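Local coordinates for putative uncharacterized protein (Vibrio cholerae, PDB 4G7X) that probably serves as the N1 domain of CTXphi pIII, which in related filamentous phages binds the host co-receptor TolA during infection, at residues F26-P31 with N61-K66; S35-G40 with R93-Y98; G51-C56 with K66-P71. All coordinates share one frame; numbering follows the deposited sequence. Where two conformers were deposited one is given.

Contact 1 (F26-P31 with N61-K66); sequences FGFGSP and NGDYCK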
ATOM      1  N   PHE A  26      -4.663 -11.357  -1.362  1.00  7.50           N
ATOM      2  CA  PHE A  26      -5.006 -12.768  -1.198  1.00  7.41           C
ATOM      3  C   PHE A  26      -6.348 -13.041  -1.844  1.00  7.47           C
ATOM      4  O   PHE A  26      -7.083 -12.112  -2.204  1.00  7.41           O
ATOM      5  CB  PHE A  26      -5.048 -13.153   0.286  1.00  7.25           C
ATOM      6  CG  PHE A  26      -3.781 -12.840   1.024  1.00  7.21           C
ATOM      7  CD1 PHE A  26      -2.720 -13.737   1.016  1.00  7.13           C
ATOM      8  CD2 PHE A  26      -3.634 -11.631   1.695  1.00  7.16           C
ATOM      9  CE1 PHE A  26      -1.539 -13.445   1.681  1.00  7.22           C
ATOM     10  CE2 PHE A  26      -2.454 -11.328   2.358  1.00  7.20           C
ATOM     11  CZ  PHE A  26      -1.406 -12.236   2.353  1.00  7.17           C
ATOM     12  N   GLY A  27      -6.671 -14.321  -1.984  1.00  7.75           N
ATOM     13  CA  GLY A  27      -7.966 -14.714  -2.504  1.00  8.25           C
ATOM     14  C   GLY A  27      -9.114 -14.303  -1.606  1.00  8.65           C
ATOM     15  O   GLY A  27      -8.954 -14.147  -0.391  1.00  8.49           O
ATOM     16  N   PHE A  28     -10.280 -14.115  -2.214  1.00  9.17           N
ATOM     17  CA  PHE A  28     -11.494 -13.790  -1.486  1.00  9.90           C
ATOM     18  C   PHE A  28     -11.794 -14.884  -0.466  1.00  9.94           C
ATOM     19  O   PHE A  28     -11.538 -16.068  -0.717  1.00 10.23           O
ATOM     20  CB  PHE A  28     -12.640 -13.659  -2.485  1.00 10.61           C
ATOM     21  CG  PHE A  28     -13.824 -12.893  -1.972  1.00 11.40           C
ATOM     22  CD1 PHE A  28     -15.063 -13.516  -1.856  1.00 11.93           C
ATOM     23  CD2 PHE A  28     -13.716 -11.543  -1.627  1.00 11.75           C
ATOM     24  CE1 PHE A  28     -16.168 -12.815  -1.397  1.00 12.35           C
ATOM     25  CE2 PHE A  28     -14.818 -10.838  -1.165  1.00 12.20           C
ATOM     26  CZ  PHE A  28     -16.047 -11.476  -1.050  1.00 12.29           C
ATOM     27  N   GLY A  29     -12.297 -14.483   0.700  1.00  9.83           N
ATOM     28  CA  GLY A  29     -12.647 -15.446   1.746  1.00  9.81           C
ATOM     29  C   GLY A  29     -11.452 -16.027   2.484  1.00  9.44           C
ATOM     30  O   GLY A  29     -11.573 -17.013   3.206  1.00  9.66           O
ATOM     31  N   SER A  30     -10.282 -15.421   2.311  1.00  9.12           N
ATOM     32  CA  SER A  30      -9.112 -15.837   3.074  1.00  8.70           C
ATOM     33  C   SER A  30      -9.304 -15.473   4.540  1.00  8.51           C
ATOM     34  O   SER A  30      -9.918 -14.449   4.845  1.00  8.56           O
ATOM     35  CB  SER A  30      -7.856 -15.121   2.575  1.00  8.51           C
ATOM     36  OG  SER A  30      -7.447 -15.604   1.311  1.00  8.40           O
ATOM     37  N   PRO A  31      -8.765 -16.301   5.452  1.00  8.38           N
ATOM     38  CA  PRO A  31      -8.620 -15.828   6.819  1.00  8.26           C
ATOM     39  C   PRO A  31      -7.641 -14.663   6.809  1.00  8.17           C
ATOM     40  O   PRO A  31      -6.961 -14.433   5.798  1.00  8.21           O
ATOM     41  CB  PRO A  31      -8.006 -17.030   7.531  1.00  8.52           C
ATOM     42  CG  PRO A  31      -7.201 -17.694   6.464  1.00  8.66           C
ATOM     43  CD  PRO A  31      -8.046 -17.566   5.230  1.00  8.69           C
ATOM     44  N   ASN A  61     -11.942  -4.713  -9.469  1.00 18.19           N
ATOM     45  CA  ASN A  61     -10.667  -5.414  -9.350  1.00 18.29           C
ATOM     46  C   ASN A  61     -10.852  -6.885  -8.959  1.00 17.88           C
ATOM     47  O   ASN A  61      -9.897  -7.558  -8.571  1.00 18.87           O
ATOM     48  CB  ASN A  61      -9.750  -4.693  -8.350  1.00 18.36           C
ATOM     49  CG  ASN A  61      -9.367  -3.290  -8.805  1.00 18.69           C
ATOM     50  OD1 ASN A  61      -9.611  -2.306  -8.105  1.00 18.69           O
ATOM     51  ND2 ASN A  61      -8.772  -3.194  -9.985  1.00 19.03           N
ATOM     52  N   GLY A  62     -12.085  -7.375  -9.080  1.00 17.09           N
ATOM     53  CA  GLY A  62     -12.409  -8.762  -8.755  1.00 16.23           C
ATOM     54  C   GLY A  62     -12.732  -8.963  -7.286  1.00 15.27           C
ATOM     55  O   GLY A  62     -13.031  -8.005  -6.564  1.00 15.05           O
ATOM     56  N   ASP A  63     -12.681 -10.221  -6.857  1.00 14.33           N
ATOM     57  CA  ASP A  63     -12.926 -10.593  -5.467  1.00 13.66           C
ATOM     58  C   ASP A  63     -11.600 -10.942  -4.820  1.00 12.33           C
ATOM     59  O   ASP A  63     -10.907 -11.861  -5.254  1.00 12.69           O
ATOM     60  CB  ASP A  63     -13.873 -11.796  -5.389  1.00 14.80           C
ATOM     61  CG  ASP A  63     -15.230 -11.528  -6.020  1.00 15.85           C
ATOM     62  OD1 ASP A  63     -16.020 -12.488  -6.140  1.00 17.78           O
ATOM     63  OD2 ASP A  63     -15.512 -10.375  -6.399  1.00 16.65           O
ATOM     64  N   TYR A  64     -11.241 -10.201  -3.777  1.00 10.95           N
ATOM     65  CA  TYR A  64      -9.932 -10.368  -3.164  1.00 10.10           C
ATOM     66  C   TYR A  64      -9.905  -9.824  -1.749  1.00  9.40           C
ATOM     67  O   TYR A  64     -10.836  -9.138  -1.322  1.00  9.09           O
ATOM     68  CB  TYR A  64      -8.848  -9.694  -4.022  1.00 10.14           C
ATOM     69  CG  TYR A  64      -8.861  -8.178  -4.015  1.00 10.21           C
ATOM     70  CD1 TYR A  64      -7.925  -7.462  -3.267  1.00 10.24           C
ATOM     71  CD2 TYR A  64      -9.788  -7.456  -4.780  1.00 10.31           C
ATOM     72  CE1 TYR A  64      -7.919  -6.076  -3.265  1.00 10.45           C
ATOM     73  CE2 TYR A  64      -9.791  -6.068  -4.782  1.00 10.49           C
ATOM     74  CZ  TYR A  64      -8.851  -5.389  -4.024  1.00 10.71           C
ATOM     75  OH  TYR A  64      -8.833  -4.014  -4.018  1.00 11.34           O
ATOM     76  N   CYS A  65      -8.832 -10.148  -1.037  1.00  8.73           N
ATOM     77  CA  CYS A  65      -8.559  -9.570   0.274  1.00  8.50           C
ATOM     78  C   CYS A  65      -7.191  -8.900   0.271  1.00  8.06           C
ATOM     79  O   CYS A  65      -6.315  -9.239  -0.533  1.00  7.71           O
ATOM     80  CB  CYS A  65      -8.604 -10.636   1.372  1.00  8.94           C
ATOM     81  SG  CYS A  65     -10.145 -11.571   1.477  1.00  9.44           S
ATOM     82  N   LYS A  66      -7.017  -7.944   1.174  1.00  7.70           N
ATOM     83  CA  LYS A  66      -5.757  -7.225   1.302  1.00  7.54           C
ATOM     84  C   LYS A  66      -5.444  -6.990   2.766  1.00  7.39           C
ATOM     85  O   LYS A  66      -6.346  -6.791   3.583  1.00  7.28           O
ATOM     86  CB  LYS A  66      -5.785  -5.893   0.535  1.00  7.66           C
ATOM     87  CG  LYS A  66      -6.878  -4.929   0.971  1.00  7.66           C
ATOM     88  CD  LYS A  66      -6.824  -3.624   0.184  1.00  7.84           C
ATOM     89  CE  LYS A  66      -8.020  -2.743   0.503  1.00  8.07           C
ATOM     90  NZ  LYS A  66      -7.948  -1.414  -0.171  1.00  8.21           N
TER

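Contact 2 (S35-G40 with R93-Y98); sequences SVLFDG and RCIYPY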
ATOM      1  N   SER A  35       1.149 -14.384   8.991  1.00  8.77           N
ATOM      2  CA  SER A  35       2.563 -14.263   8.678  1.00  9.08           C
ATOM      3  C   SER A  35       2.804 -14.724   7.256  1.00  8.83           C
ATOM      4  O   SER A  35       2.245 -15.728   6.817  1.00  8.74           O
ATOM      5  CB  SER A  35       3.410 -15.084   9.651  1.00  9.58           C
ATOM      6  OG  SER A  35       3.278 -14.626  10.991  1.00 10.65           O
ATOM      7  N   VAL A  36       3.629 -13.969   6.534  1.00  8.78           N
ATOM      8  CA  VAL A  36       3.925 -14.249   5.138  1.00  8.81           C
ATOM      9  C   VAL A  36       5.421 -14.116   4.912  1.00  8.72           C
ATOM     10  O   VAL A  36       6.030 -13.122   5.325  1.00  8.87           O
ATOM     11  CB  VAL A  36       3.188 -13.279   4.186  1.00  8.92           C
ATOM     12  CG1 VAL A  36       3.585 -13.532   2.736  1.00  9.07           C
ATOM     13  CG2 VAL A  36       1.681 -13.399   4.342  1.00  9.10           C
ATOM     14  N   LEU A  37       6.003 -15.118   4.263  1.00  8.71           N
ATOM     15  CA  LEU A  37       7.372 -15.014   3.780  1.00  8.85           C
ATOM     16  C   LEU A  37       7.349 -14.325   2.419  1.00  8.91           C
ATOM     17  O   LEU A  37       7.001 -14.933   1.401  1.00  8.90           O
ATOM     18  CB  LEU A  37       8.033 -16.390   3.722  1.00  9.08           C
ATOM     19  CG  LEU A  37       9.541 -16.416   3.465  1.00  9.26           C
ATOM     20  CD1 LEU A  37      10.302 -15.681   4.564  1.00  9.51           C
ATOM     21  CD2 LEU A  37       9.990 -17.863   3.370  1.00  9.58           C
ATOM     22  N   PHE A  38       7.685 -13.039   2.431  1.00  9.08           N
ATOM     23  CA  PHE A  38       7.574 -12.190   1.255  1.00  9.63           C
ATOM     24  C   PHE A  38       8.955 -11.748   0.825  1.00  9.78           C
ATOM     25  O   PHE A  38       9.638 -11.022   1.556  1.00  9.56           O
ATOM     26  CB  PHE A  38       6.695 -10.966   1.554  1.00 10.10           C
ATOM     27  CG  PHE A  38       6.628  -9.977   0.420  1.00 10.65           C
ATOM     28  CD1 PHE A  38       7.462  -8.859   0.400  1.00 11.12           C
ATOM     29  CD2 PHE A  38       5.744 -10.171  -0.635  1.00 11.17           C
ATOM     30  CE1 PHE A  38       7.408  -7.952  -0.650  1.00 11.56           C
ATOM     31  CE2 PHE A  38       5.682  -9.264  -1.683  1.00 11.74           C
ATOM     32  CZ  PHE A  38       6.515  -8.155  -1.691  1.00 11.78           C
ATOM     33  N   ASP A  39       9.353 -12.184  -0.368  1.00 10.25           N
ATOM     34  CA  ASP A  39      10.656 -11.837  -0.932  1.00 10.69           C
ATOM     35  C   ASP A  39      11.791 -12.136   0.069  1.00 10.11           C
ATOM     36  O   ASP A  39      12.749 -11.369   0.209  1.00 10.26           O
ATOM     37  CB  ASP A  39      10.648 -10.367  -1.374  1.00 12.10           C
ATOM     38  CG  ASP A  39      11.628 -10.075  -2.493  1.00 13.29           C
ATOM     39  OD1 ASP A  39      11.974 -10.991  -3.272  1.00 14.06           O
ATOM     40  OD2 ASP A  39      12.047  -8.906  -2.594  1.00 14.69           O
ATOM     41  N   GLY A  40      11.657 -13.263   0.768  1.00  9.47           N
ATOM     42  CA  GLY A  40      12.657 -13.722   1.731  1.00  9.05           C
ATOM     43  C   GLY A  40      12.532 -13.145   3.131  1.00  8.79           C
ATOM     44  O   GLY A  40      13.244 -13.567   4.032  1.00  8.50           O
ATOM     45  N   ARG A  93      -0.517 -18.880   7.206  1.00  9.88           N
ATOM     46  CA  ARG A  93       0.942 -18.736   7.160  1.00 10.10           C
ATOM     47  C   ARG A  93       1.391 -19.302   5.834  1.00  9.58           C
ATOM     48  O   ARG A  93       1.139 -20.468   5.536  1.00  9.67           O
ATOM     49  CB  ARG A  93       1.624 -19.464   8.315  1.00 11.19           C
ATOM     50  CG  ARG A  93       1.432 -18.753   9.631  1.00 12.70           C
ATOM     51  CD  ARG A  93       2.224 -19.373  10.763  1.00 14.23           C
ATOM     52  NE  ARG A  93       2.113 -18.478  11.908  1.00 15.91           N
ATOM     53  CZ  ARG A  93       1.050 -18.431  12.706  1.00 16.69           C
ATOM     54  NH1 ARG A  93       0.035 -19.258  12.504  1.00 17.65           N
ATOM     55  NH2 ARG A  93       1.009 -17.564  13.709  1.00 17.73           N
ATOM     56  N   CYS A  94       2.024 -18.475   5.011  1.00  8.91           N
ATOM     57  CA  CYS A  94       2.303 -18.893   3.645  1.00  8.73           C
ATOM     58  C   CYS A  94       3.469 -18.143   3.020  1.00  8.68           C
ATOM     59  O   CYS A  94       3.889 -17.104   3.527  1.00  8.48           O
ATOM     60  CB  CYS A  94       1.035 -18.753   2.786  1.00  8.74           C
ATOM     61  SG  CYS A  94       0.294 -17.097   2.753  1.00  8.42           S
ATOM     62  N   ILE A  95       3.991 -18.690   1.925  1.00  8.78           N
ATOM     63  CA  ILE A  95       5.067 -18.056   1.169  1.00  9.08           C
ATOM     64  C   ILE A  95       4.445 -17.273   0.017  1.00  9.51           C
ATOM     65  O   ILE A  95       3.661 -17.825  -0.756  1.00  9.28           O
ATOM     66  CB  ILE A  95       6.071 -19.113   0.645  1.00  9.07           C
ATOM     67  CG1 ILE A  95       6.659 -19.908   1.817  1.00  9.17           C
ATOM     68  CG2 ILE A  95       7.162 -18.455  -0.194  1.00  9.06           C
ATOM     69  CD1 ILE A  95       7.505 -21.097   1.403  1.00  9.36           C
ATOM     70  N   TYR A  96       4.768 -15.986  -0.092  1.00 10.18           N
ATOM     71  CA  TYR A  96       4.157 -15.163  -1.139  1.00 11.49           C
ATOM     72  C   TYR A  96       4.786 -15.406  -2.515  1.00 13.26           C
ATOM     73  O   TYR A  96       6.005 -15.539  -2.621  1.00 14.09           O
ATOM     74  CB  TYR A  96       4.190 -13.673  -0.784  1.00 10.98           C
ATOM     75  CG  TYR A  96       3.007 -12.924  -1.360  1.00 10.44           C
ATOM     76  CD1 TYR A  96       1.746 -13.021  -0.771  1.00 10.35           C
ATOM     77  CD2 TYR A  96       3.140 -12.144  -2.505  1.00 10.43           C
ATOM     78  CE1 TYR A  96       0.653 -12.355  -1.301  1.00 10.04           C
ATOM     79  CE2 TYR A  96       2.055 -11.472  -3.043  1.00 10.07           C
ATOM     80  CZ  TYR A  96       0.813 -11.587  -2.443  1.00 10.00           C
ATOM     81  OH  TYR A  96      -0.261 -10.916  -2.979  1.00  9.89           O
ATOM     82  N   PRO A  97       3.949 -15.501  -3.569  1.00 15.08           N
ATOM     83  CA  PRO A  97       4.471 -15.651  -4.936  1.00 17.16           C
ATOM     84  C   PRO A  97       4.834 -14.309  -5.589  1.00 19.87           C
ATOM     85  O   PRO A  97       4.225 -13.914  -6.589  1.00 21.63           O
ATOM     86  CB  PRO A  97       3.319 -16.341  -5.677  1.00 16.67           C
ATOM     87  CG  PRO A  97       2.089 -15.950  -4.934  1.00 16.10           C
ATOM     88  CD  PRO A  97       2.483 -15.667  -3.510  1.00 15.21           C
ATOM     89  N   TYR A  98       5.835 -13.631  -5.031  1.00 22.93           N
ATOM     90  CA  TYR A  98       6.265 -12.309  -5.509  1.00 25.87           C
ATOM     91  C   TYR A  98       7.199 -12.350  -6.729  1.00 27.92           C
ATOM     92  O   TYR A  98       8.046 -13.244  -6.844  1.00 28.42           O
ATOM     93  CB  TYR A  98       6.916 -11.521  -4.361  1.00 25.78           C
ATOM     94  CG  TYR A  98       7.644 -10.262  -4.792  1.00 26.16           C
ATOM     95  CD1 TYR A  98       6.942  -9.092  -5.092  1.00 25.98           C
ATOM     96  CD2 TYR A  98       9.034 -10.244  -4.907  1.00 26.17           C
ATOM     97  CE1 TYR A  98       7.606  -7.941  -5.490  1.00 26.52           C
ATOM     98  CE2 TYR A  98       9.707  -9.098  -5.305  1.00 26.53           C
ATOM     99  CZ  TYR A  98       8.988  -7.950  -5.593  1.00 26.86           C
ATOM    100  OH  TYR A  98       9.657  -6.813  -5.987  1.00 27.63           O
TER
HETATM  101  O   HOH W   1       8.036 -13.784  -2.112  1.00 23.69           O

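Contact 3 (G51-C56 with K66-P71); sequences GFVWSC and KGLYKP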
ATOM      1  N   GLY A  51      -8.305  -2.788  14.982  1.00 11.51           N
ATOM      2  CA  GLY A  51      -8.157  -4.214  14.696  1.00 10.36           C
ATOM      3  C   GLY A  51      -7.105  -4.446  13.633  1.00  9.53           C
ATOM      4  O   GLY A  51      -6.313  -3.550  13.329  1.00  9.34           O
ATOM      5  N   PHE A  52      -7.089  -5.648  13.068  1.00  8.78           N
ATOM      6  CA  PHE A  52      -6.154  -5.941  11.989  1.00  8.46           C
ATOM      7  C   PHE A  52      -6.410  -5.021  10.804  1.00  8.01           C
ATOM      8  O   PHE A  52      -7.558  -4.719  10.480  1.00  8.05           O
ATOM      9  CB  PHE A  52      -6.259  -7.407  11.570  1.00  8.57           C
ATOM     10  CG  PHE A  52      -5.785  -8.362  12.624  1.00  8.81           C
ATOM     11  CD1 PHE A  52      -6.689  -9.177  13.298  1.00  9.08           C
ATOM     12  CD2 PHE A  52      -4.441  -8.424  12.960  1.00  9.05           C
ATOM     13  CE1 PHE A  52      -6.243 -10.052  14.280  1.00  9.28           C
ATOM     14  CE2 PHE A  52      -3.990  -9.291  13.942  1.00  9.24           C
ATOM     15  CZ  PHE A  52      -4.895 -10.107  14.606  1.00  9.31           C
ATOM     16  N   VAL A  53      -5.334  -4.562  10.174  1.00  7.72           N
ATOM     17  CA  VAL A  53      -5.450  -3.678   9.017  1.00  7.55           C
ATOM     18  C   VAL A  53      -5.615  -4.557   7.776  1.00  7.38           C
ATOM     19  O   VAL A  53      -4.656  -4.855   7.063  1.00  7.41           O
ATOM     20  CB  VAL A  53      -4.254  -2.715   8.900  1.00  7.58           C
ATOM     21  CG1 VAL A  53      -4.535  -1.669   7.832  1.00  7.82           C
ATOM     22  CG2 VAL A  53      -3.977  -2.044  10.241  1.00  7.61           C
ATOM     23  N   TRP A  54      -6.863  -4.952   7.546  1.00  7.19           N
ATOM     24  CA  TRP A  54      -7.236  -6.024   6.630  1.00  7.35           C
ATOM     25  C   TRP A  54      -8.638  -5.793   6.159  1.00  7.66           C
ATOM     26  O   TRP A  54      -9.498  -5.399   6.944  1.00  7.82           O
ATOM     27  CB  TRP A  54      -7.177  -7.360   7.370  1.00  7.00           C
ATOM     28  CG  TRP A  54      -7.752  -8.525   6.603  1.00  6.71           C
ATOM     29  CD1 TRP A  54      -9.093  -8.885   6.481  1.00  6.67           C
ATOM     30  CD2 TRP A  54      -7.014  -9.521   5.822  1.00  6.62           C
ATOM     31  NE1 TRP A  54      -9.233  -9.996   5.695  1.00  6.67           N
ATOM     32  CE2 TRP A  54      -8.021 -10.433   5.268  1.00  6.56           C
ATOM     33  CE3 TRP A  54      -5.673  -9.740   5.537  1.00  6.49           C
ATOM     34  CZ2 TRP A  54      -7.671 -11.516   4.480  1.00  6.60           C
ATOM     35  CZ3 TRP A  54      -5.332 -10.830   4.732  1.00  6.58           C
ATOM     36  CH2 TRP A  54      -6.309 -11.693   4.213  1.00  6.52           C
ATOM     37  N   SER A  55      -8.897  -6.055   4.879  1.00  8.17           N
ATOM     38  CA  SER A  55     -10.269  -6.059   4.374  1.00  8.86           C
ATOM     39  C   SER A  55     -10.408  -6.948   3.149  1.00  9.30           C
ATOM     40  O   SER A  55      -9.430  -7.207   2.456  1.00  9.39           O
ATOM     41  CB  SER A  55     -10.750  -4.634   4.071  1.00  9.10           C
ATOM     42  OG  SER A  55      -9.964  -4.018   3.069  1.00  9.59           O
ATOM     43  N   CYS A  56     -11.625  -7.429   2.907  1.00 10.25           N
ATOM     44  CA  CYS A  56     -11.938  -8.154   1.673  1.00 11.28           C
ATOM     45  C   CYS A  56     -12.933  -7.336   0.849  1.00 12.15           C
ATOM     46  O   CYS A  56     -13.857  -6.730   1.407  1.00 13.02           O
ATOM     47  CB  CYS A  56     -12.445  -9.575   1.959  1.00 11.30           C
ATOM     48  SG  CYS A  56     -11.274 -10.611   2.883  1.00 11.43           S
ATOM     49  N   LYS A  66      -7.017  -7.944   1.174  1.00  7.70           N
ATOM     50  CA  LYS A  66      -5.757  -7.225   1.302  1.00  7.54           C
ATOM     51  C   LYS A  66      -5.444  -6.990   2.766  1.00  7.39           C
ATOM     52  O   LYS A  66      -6.346  -6.791   3.583  1.00  7.28           O
ATOM     53  CB  LYS A  66      -5.785  -5.893   0.535  1.00  7.66           C
ATOM     54  CG  LYS A  66      -6.878  -4.929   0.971  1.00  7.66           C
ATOM     55  CD  LYS A  66      -6.824  -3.624   0.184  1.00  7.84           C
ATOM     56  CE  LYS A  66      -8.020  -2.743   0.503  1.00  8.07           C
ATOM     57  NZ  LYS A  66      -7.948  -1.414  -0.171  1.00  8.21           N
ATOM     58  N   GLY A  67      -4.157  -7.012   3.080  1.00  7.28           N
ATOM     59  CA  GLY A  67      -3.669  -6.689   4.419  1.00  7.44           C
ATOM     60  C   GLY A  67      -2.408  -5.854   4.352  1.00  7.48           C
ATOM     61  O   GLY A  67      -1.721  -5.840   3.321  1.00  7.34           O
ATOM     62  N   LEU A  68      -2.121  -5.131   5.438  0.50  7.55           N
ATOM     63  CA  LEU A  68      -0.857  -4.404   5.598  0.50  7.66           C
ATOM     64  C   LEU A  68       0.084  -5.203   6.479  0.50  7.60           C
ATOM     65  O   LEU A  68      -0.329  -5.722   7.518  0.50  7.48           O
ATOM     66  CB  LEU A  68      -1.078  -3.026   6.221  0.50  7.87           C
ATOM     67  CG  LEU A  68      -1.550  -1.890   5.315  0.50  8.00           C
ATOM     68  CD1 LEU A  68      -1.410  -0.558   6.036  0.50  8.09           C
ATOM     69  CD2 LEU A  68      -0.774  -1.874   4.007  0.50  8.16           C
ATOM     70  N   TYR A  69       1.347  -5.281   6.063  1.00  7.56           N
ATOM     71  CA  TYR A  69       2.353  -6.151   6.687  1.00  7.73           C
ATOM     72  C   TYR A  69       3.678  -5.448   6.930  1.00  8.14           C
ATOM     73  O   TYR A  69       4.107  -4.619   6.122  1.00  8.26           O
ATOM     74  CB  TYR A  69       2.595  -7.387   5.792  1.00  7.42           C
ATOM     75  CG  TYR A  69       1.389  -8.292   5.731  1.00  7.24           C
ATOM     76  CD1 TYR A  69       1.288  -9.407   6.559  1.00  7.21           C
ATOM     77  CD2 TYR A  69       0.325  -8.008   4.873  1.00  7.13           C
ATOM     78  CE1 TYR A  69       0.158 -10.217   6.535  1.00  7.17           C
ATOM     79  CE2 TYR A  69      -0.806  -8.811   4.842  1.00  7.14           C
ATOM     80  CZ  TYR A  69      -0.888  -9.913   5.672  1.00  7.12           C
ATOM     81  OH  TYR A  69      -2.033 -10.691   5.655  1.00  7.10           O
ATOM     82  N   LYS A  70       4.321  -5.791   8.043  0.50  8.32           N
ATOM     83  CA  LYS A  70       5.660  -5.298   8.361  0.50  8.71           C
ATOM     84  C   LYS A  70       6.543  -6.449   8.836  0.50  8.75           C
ATOM     85  O   LYS A  70       6.030  -7.433   9.373  0.50  8.57           O
ATOM     86  CB  LYS A  70       5.592  -4.192   9.418  0.50  9.08           C
ATOM     87  CG  LYS A  70       5.138  -2.851   8.864  0.50  9.54           C
ATOM     88  CD  LYS A  70       4.998  -1.802   9.955  0.50  9.91           C
ATOM     89  CE  LYS A  70       6.352  -1.345  10.461  0.50  9.97           C
ATOM     90  NZ  LYS A  70       6.245  -0.041  11.175  0.50 10.22           N
ATOM     91  N   PRO A  71       7.872  -6.339   8.636  1.00  8.88           N
ATOM     92  CA  PRO A  71       8.789  -7.410   9.066  1.00  9.18           C
ATOM     93  C   PRO A  71       8.743  -7.678  10.560  1.00  9.58           C
ATOM     94  O   PRO A  71       8.616  -6.738  11.361  1.00  9.77           O
ATOM     95  CB  PRO A  71      10.174  -6.862   8.696  1.00  9.10           C
ATOM     96  CG  PRO A  71       9.920  -5.890   7.606  1.00  9.04           C
ATOM     97  CD  PRO A  71       8.597  -5.257   7.936  1.00  9.01           C
TER
HETATM   98  O   HOH W   2      -5.379  -3.605   4.472  1.00 12.43           O

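Contact 1 (F26-P31 with N61-K66)
The Phe28 ring meets the corner at Asp63 and Tyr64. Asp63 lies over one face of it, with CB 4.0 Å from the ring centroid and 30° off the normal. This is an off-centre CH-pi contact. Its closest atom pair is Phe28 CG to Asp63 CB, at 3.6 Å. The carboxylate does not lie flat on the ring, because the two planes are 45° apart. Its OD2 instead bonds to Ser58 OG. At the edge of the Phe28 ring, in its plane, sits Tyr64 O, while Tyr64 N approaches CD2 obliquely at 3.5 Å. The Phe28 ring is placed there by chi1 of -160°, which sets CG anti to the backbone N. The Tyr64 ring has Gly62 O of its own segment at its edge. It turns away from 26-31, so only CB touches, 3.5 Å from Phe26 O.

Phe26 and Cys65 form a hydrogen-bonded antiparallel pair. Phe26 N gives a bond of 2.8 Å to Cys65 O, and Cys65 N gives one of 2.9 Å back to Phe26 O. Their side chains share a face, where the Phe26 ring also packs on Val33 and Cys84. Beyond this pair, Cys65 SG fits against the turn backbone, 3.4 Å from Gly27 O. The turn is held from within: Ser30 OG gives a 2.7 Å bond to Gly27 O, and Ser30 N reaches the same oxygen from the same face of the carbonyl. Ser30 OG also takes part in a bond with Ser90 N.

Cys65 is joined to Cys56 by a disulfide, which crosslinks strand 64-71 to its hairpin partner, strand 51-59. The arrangement is the end of an antiparallel strand pair, where strand 20-27 gives way to a type II turn from Gly27 to Ser30.

Contact 2 (S35-G40 with R93-Y98)
Phe38 meets Tyr96 along its CD2 edge and Tyr98 at CE2 and CZ; the three rings form an aromatic cluster. Phe38 and Tyr96 lie side by side and point the same way. Phe38 CD2 comes 3.8 Å from Tyr96 CD2, which sits at the edge of the Phe38 ring. Tyr98 meets the far end of the same ring, with Phe38 CZ 3.6 Å from Tyr98 CD1. The planes of this second pair meet obliquely, at 55°. Val36 extends the apolar core: its CG1 touches Tyr96 CB at 3.6 Å. Pro97 CD lies over one face of the Tyr96 ring, toward its rim. Leu24 of strand 20-27 packs on Val36, Phe38 and Tyr96.

On the other face of the sheet, Leu37 CD2 and Ile95 CG1 meet more loosely, at 4.2 Å. The strands run parallel, joined by Cys94 N to Ser35 O, the longest at 3.3 Å, Leu37 N to Cys94 O, and Tyr96 N to Leu37 O, the last at 2.9 Å. Where they part, a water bridges Asp39 N and Tyr96 O. The Asp39 carboxylate crosses the CD2-CE2 side of the Tyr98 ring obliquely, with Asp39 OD1 3.4 Å from Tyr98 CD2. At the opposite end, Ser35 OG bonds Asp44 OD1.

The chemistry is therefore mainly apolar with backbone bonding. The Tyr96 hydroxyl bonds with Leu25 O, which gives the polar end of this ring a partner on strand 20-27.

Contact 3 (G51-C56 with K66-P71)
Trp54 receives Lys66 O over one face of its indole, 3.3 Å above the plane and offset toward the rim. Tyr69 OH meets the same indole at its edge, 3.4 Å from Trp54 CZ3. Between them Gly67 CA lies 3.8 Å from Trp54 CE3, so the indole packs directly on the strand backbone. To bring its face to Lys66 O, the indole swings out beside its own carbonyl carbon (chi1 171°).

On the other face of the sheet, Ser55 OG rests alongside the Lys66 chain, 3.5 Å from CE. The Lys66 chain is extended beyond CG, and its NZ bonds to the backbone of the other protein in the assembly. Near the kink of 51-56, Val53 CG1 is near Leu68 CD1 in one of the two conformers of Leu68, so this contact is less certain.

Backbone bonds set this packing. Ser55 and Lys66 form a hydrogen-bonded antiparallel pair: Ser55 N gives to Lys66 O, and Lys66 N gives to Ser55 O at 2.8 Å. Leu68 N gives a 3.0 Å bond to Val53 O. Trp54 and Gly67 are the non-hydrogen-bonded pair between. Val53 is the centre of an inverse gamma turn, which interrupts strand 51-59 here. Tyr69 OH is held in its turn by a bond with Val33 O.

These are two arms of a beta hairpin, strands 51-59 and 64-71. Strand 64-71 also bonds to strand 20-27, through Gly67 with Leu24 and Tyr69 with His22. The alternate residues turn the other way: Leu68 bonds with Glu46, and Lys70 with Asp44, of strand 41-48.

How the contacts relate
Contacts 1 and 3 share Lys66 and strand 64-71, and their centres are about 12 Å apart. The Cys65 SG to Cys56 SG disulfide, 2.0 Å long, joins them. Cys65 CB also packs at 3.4 Å on Trp54 CZ2, and Phe26 CE2 at 3.4 Å on Tyr69 OH. Contact 2 lies about 16 Å from contact 1 and about 14 Å from contact 3, centre to centre. Phe26 connects it to contact 1, with CZ 3.9 Å from Val36 CG2. Val36 CG2 also reaches Tyr69 CE1, at 4.2 Å. The other protein of the assembly approaches contacts 1 and 3, but touches neither segment of contact 2.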